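Local coordinates for protein DegT/DnrJ/EryC1/StrS aminotransferase (Brucella abortus 2308, PDB 4QGR) that binds pyridoxal 5'-phosphate and probably works as a transaminase of the DegT/DnrJ/EryC1/StrS family, at residues E261-A266 with H359-E364. Sequence-based numbering, arbitrary orientation.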
ATOM      1  N   GLU A 261      17.191 -11.954  16.798  1.00 15.00           N
ATOM      2  CA  GLU A 261      18.572 -12.425  16.847  1.00 15.95           C
ATOM      3  C   GLU A 261      18.675 -13.857  17.337  1.00 16.48           C
ATOM      4  O   GLU A 261      19.406 -14.622  16.768  1.00 16.43           O
ATOM      5  CB  GLU A 261      19.471 -11.482  17.665  1.00 16.88           C
ATOM      6  CG  GLU A 261      20.928 -11.896  17.683  1.00 17.77           C
ATOM      7  CD  GLU A 261      21.672 -11.750  16.366  1.00 17.77           C
ATOM      8  OE1 GLU A 261      21.133 -11.203  15.390  1.00 17.77           O
ATOM      9  OE2 GLU A 261      22.830 -12.230  16.290  1.00 17.65           O
ATOM     10  N   ASP A 262      17.905 -14.235  18.366  1.00 17.00           N
ATOM     11  CA  ASP A 262      17.937 -15.628  18.848  1.00 17.58           C
ATOM     12  C   ASP A 262      17.374 -16.584  17.760  1.00 16.93           C
ATOM     13  O   ASP A 262      17.900 -17.679  17.516  1.00 16.43           O
ATOM     14  CB  ASP A 262      17.155 -15.748  20.155  1.00 18.66           C
ATOM     15  CG  ASP A 262      17.268 -17.088  20.759  1.00 19.73           C
ATOM     16  OD1 ASP A 262      18.320 -17.375  21.363  1.00 21.47           O
ATOM     17  OD2 ASP A 262      16.304 -17.863  20.685  1.00 19.94           O
ATOM     18  N   GLU A 263      16.296 -16.149  17.104  1.00 16.25           N
ATOM     19  CA  GLU A 263      15.749 -16.890  15.976  1.00 15.30           C
ATOM     20  C   GLU A 263      16.751 -17.091  14.828  1.00 15.30           C
ATOM     21  O   GLU A 263      16.717 -18.121  14.164  1.00 15.17           O
ATOM     22  CB  GLU A 263      14.524 -16.177  15.417  1.00 15.03           C
ATOM     23  CG  GLU A 263      13.299 -16.331  16.299  1.00 15.05           C
ATOM     24  CD  GLU A 263      12.059 -15.689  15.724  1.00 14.67           C
ATOM     25  OE1 GLU A 263      12.184 -14.795  14.841  1.00 14.67           O
ATOM     26  OE2 GLU A 263      10.936 -16.090  16.105  1.00 14.64           O
ATOM     27  N   MET A 264      17.572 -16.071  14.554  1.00 14.85           N
ATOM     28  CA  MET A 264      18.677 -16.203  13.567  1.00 15.41           C
ATOM     29  C   MET A 264      19.717 -17.245  13.985  1.00 16.27           C
ATOM     30  O   MET A 264      20.193 -18.040  13.148  1.00 16.48           O
ATOM     31  CB  MET A 264      19.336 -14.848  13.292  1.00 14.62           C
ATOM     32  CG  MET A 264      18.431 -13.957  12.455  1.00 14.08           C
ATOM     33  SD  MET A 264      18.211 -14.601  10.782  1.00 13.53           S
ATOM     34  CE  MET A 264      16.495 -14.283  10.436  1.00 13.38           C
ATOM     35  N   GLU A 265      20.016 -17.314  15.277  1.00 17.41           N
ATOM     36  CA  GLU A 265      20.898 -18.390  15.744  1.00 18.75           C
ATOM     37  C   GLU A 265      20.266 -19.738  15.475  1.00 17.80           C
ATOM     38  O   GLU A 265      20.950 -20.688  15.046  1.00 19.04           O
ATOM     39  CB  GLU A 265      21.254 -18.207  17.232  1.00 21.19           C
ATOM     40  CG  GLU A 265      21.999 -16.898  17.477  1.00 24.25           C
ATOM     41  CD  GLU A 265      22.136 -16.541  18.960  1.00 29.72           C
ATOM     42  OE1 GLU A 265      21.695 -17.330  19.827  1.00 36.55           O
ATOM     43  OE2 GLU A 265      22.699 -15.461  19.259  1.00 34.13           O
ATOM     44  N   ALA A 266      18.968 -19.845  15.751  1.00 17.20           N
ATOM     45  CA  ALA A 266      18.249 -21.080  15.551  1.00 16.95           C
ATOM     46  C   ALA A 266      18.221 -21.481  14.086  1.00 15.98           C
ATOM     47  O   ALA A 266      18.465 -22.619  13.747  1.00 16.53           O
ATOM     48  CB  ALA A 266      16.816 -20.969  16.091  1.00 16.89           C
ATOM     49  N   HIS A 359      12.099 -22.791   9.865  1.00 14.40           N
ATOM     50  CA  HIS A 359      11.702 -21.742  10.802  1.00 14.27           C
ATOM     51  C   HIS A 359      12.413 -22.029  12.127  1.00 14.64           C
ATOM     52  O   HIS A 359      12.956 -23.131  12.309  1.00 14.78           O
ATOM     53  CB  HIS A 359      10.174 -21.686  10.963  1.00 14.68           C
ATOM     54  CG  HIS A 359       9.533 -22.982  11.330  1.00 15.10           C
ATOM     55  ND1 HIS A 359       9.407 -23.409  12.631  1.00 15.71           N
ATOM     56  CD2 HIS A 359       9.030 -23.979  10.567  1.00 15.40           C
ATOM     57  CE1 HIS A 359       8.785 -24.565  12.657  1.00 15.96           C
ATOM     58  NE2 HIS A 359       8.548 -24.942  11.420  1.00 15.57           N
ATOM     59  N   PRO A 360      12.386 -21.071  13.068  1.00 14.22           N
ATOM     60  CA  PRO A 360      13.165 -21.259  14.282  1.00 15.42           C
ATOM     61  C   PRO A 360      12.695 -22.373  15.197  1.00 16.56           C
ATOM     62  O   PRO A 360      13.466 -22.773  16.079  1.00 18.01           O
ATOM     63  CB  PRO A 360      13.076 -19.873  14.976  1.00 15.13           C
ATOM     64  CG  PRO A 360      12.701 -18.913  13.876  1.00 14.29           C
ATOM     65  CD  PRO A 360      11.810 -19.718  12.995  1.00 13.73           C
ATOM     66  N   TYR A 361      11.454 -22.837  15.021  1.00 16.70           N
ATOM     67  CA  TYR A 361      10.791 -23.776  15.937  1.00 17.14           C
ATOM     68  C   TYR A 361      10.701 -25.217  15.462  1.00 18.05           C
ATOM     69  O   TYR A 361      10.008 -26.063  16.055  1.00 16.81           O
ATOM     70  CB  TYR A 361       9.429 -23.205  16.302  1.00 17.26           C
ATOM     71  CG  TYR A 361       9.601 -21.766  16.727  1.00 16.89           C
ATOM     72  CD1 TYR A 361       9.976 -21.464  18.019  1.00 17.91           C
ATOM     73  CD2 TYR A 361       9.474 -20.708  15.817  1.00 16.15           C
ATOM     74  CE1 TYR A 361      10.224 -20.166  18.409  1.00 17.58           C
ATOM     75  CE2 TYR A 361       9.725 -19.400  16.208  1.00 15.99           C
ATOM     76  CZ  TYR A 361      10.078 -19.143  17.517  1.00 16.33           C
ATOM     77  OH  TYR A 361      10.369 -17.877  17.975  1.00 16.92           O
ATOM     78  N   LEU A 362      11.435 -25.527  14.393  1.00 18.02           N
ATOM     79  CA  LEU A 362      11.448 -26.874  13.875  1.00 19.09           C
ATOM     80  C   LEU A 362      12.175 -27.765  14.863  1.00 20.21           C
ATOM     81  O   LEU A 362      13.322 -27.509  15.216  1.00 20.72           O
ATOM     82  CB  LEU A 362      12.153 -26.891  12.521  1.00 19.32           C
ATOM     83  CG  LEU A 362      12.090 -28.177  11.709  1.00 20.32           C
ATOM     84  CD1 LEU A 362      10.655 -28.410  11.219  1.00 20.08           C
ATOM     85  CD2 LEU A 362      13.082 -28.110  10.546  1.00 20.50           C
ATOM     86  N   SER A 363      11.513 -28.818  15.316  1.00 22.12           N
ATOM     87  CA  SER A 363      12.125 -29.692  16.329  1.00 22.78           C
ATOM     88  C   SER A 363      13.160 -30.626  15.715  1.00 24.62           C
ATOM     89  O   SER A 363      13.130 -30.924  14.514  1.00 22.50           O
ATOM     90  CB  SER A 363      11.042 -30.518  17.021  1.00 23.83           C
ATOM     91  OG  SER A 363      10.510 -31.514  16.138  1.00 23.51           O
ATOM     92  N   GLU A 364      14.044 -31.145  16.568  1.00 26.74           N
ATOM     93  CA  GLU A 364      15.003 -32.153  16.119  1.00 28.14           C
ATOM     94  C   GLU A 364      14.262 -33.326  15.506  1.00 25.77           C
ATOM     95  O   GLU A 364      14.622 -33.791  14.437  1.00 24.92           O
ATOM     96  CB  GLU A 364      15.843 -32.686  17.273  1.00 32.41           C
ATOM     97  CG  GLU A 364      17.023 -31.844  17.667  1.00 35.97           C
ATOM     98  CD  GLU A 364      18.084 -32.644  18.404  1.00 39.80           C
ATOM     99  OE1 GLU A 364      18.201 -33.884  18.206  1.00 42.86           O
ATOM    100  OE2 GLU A 364      18.799 -32.017  19.199  1.00 44.78           O
TER
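Pro360 and Tyr361 press against one side of the long helix 247-278 at Glu263 and Ala266, one turn apart. They are the central residues of a type I beta turn, His359 to Leu362, in the loop between strand 353-356 and helix 364-377 of this PLP-dependent aminotransferase fold. Pro360 CG touches both Glu263 CB and Glu263 CG, 3.6 Å from each, so the proline ring lies against the methylene part of the glutamate. One turn further along, Ala266 CB meets Pro360 CB at 4.1 Å, and the CA atoms of Ala266 and Pro360 are 5.2 Å apart.

The polar link is short: Tyr361 OH donates to Glu263 OE2 over 2.6 Å, and OE2 accepts with its anti lone pair, the one turned away from the other oxygen. Carboxylate and phenol ring stand 76° apart, with OE2 at the ring edge near its plane. Glu263 CG sits beside the backbone N (chi1 -75°) and the chain is extended beyond CG, which carries the carboxylate past Pro360 to the hydroxyl. Helix 14-20 supplies the second shell: Gln17 NE2 also bonds Glu263 OE2 and Arg20 NH1 bonds Tyr361 OH, so Glu263 OE2 and Tyr361 OH each have two partners. Arg20 also forms a salt bridge to Asp262 OD2, and its charge near Glu263 would be expected to favour the ionised carboxylate there.

Within the turn, Pro360 CB lies 3.6 Å above one face of the Tyr361 ring, toward its rim. In the same turn, Tyr361 N donates to His359 ND1 through a bent bond, the donor tilted 27° from the imidazole plane.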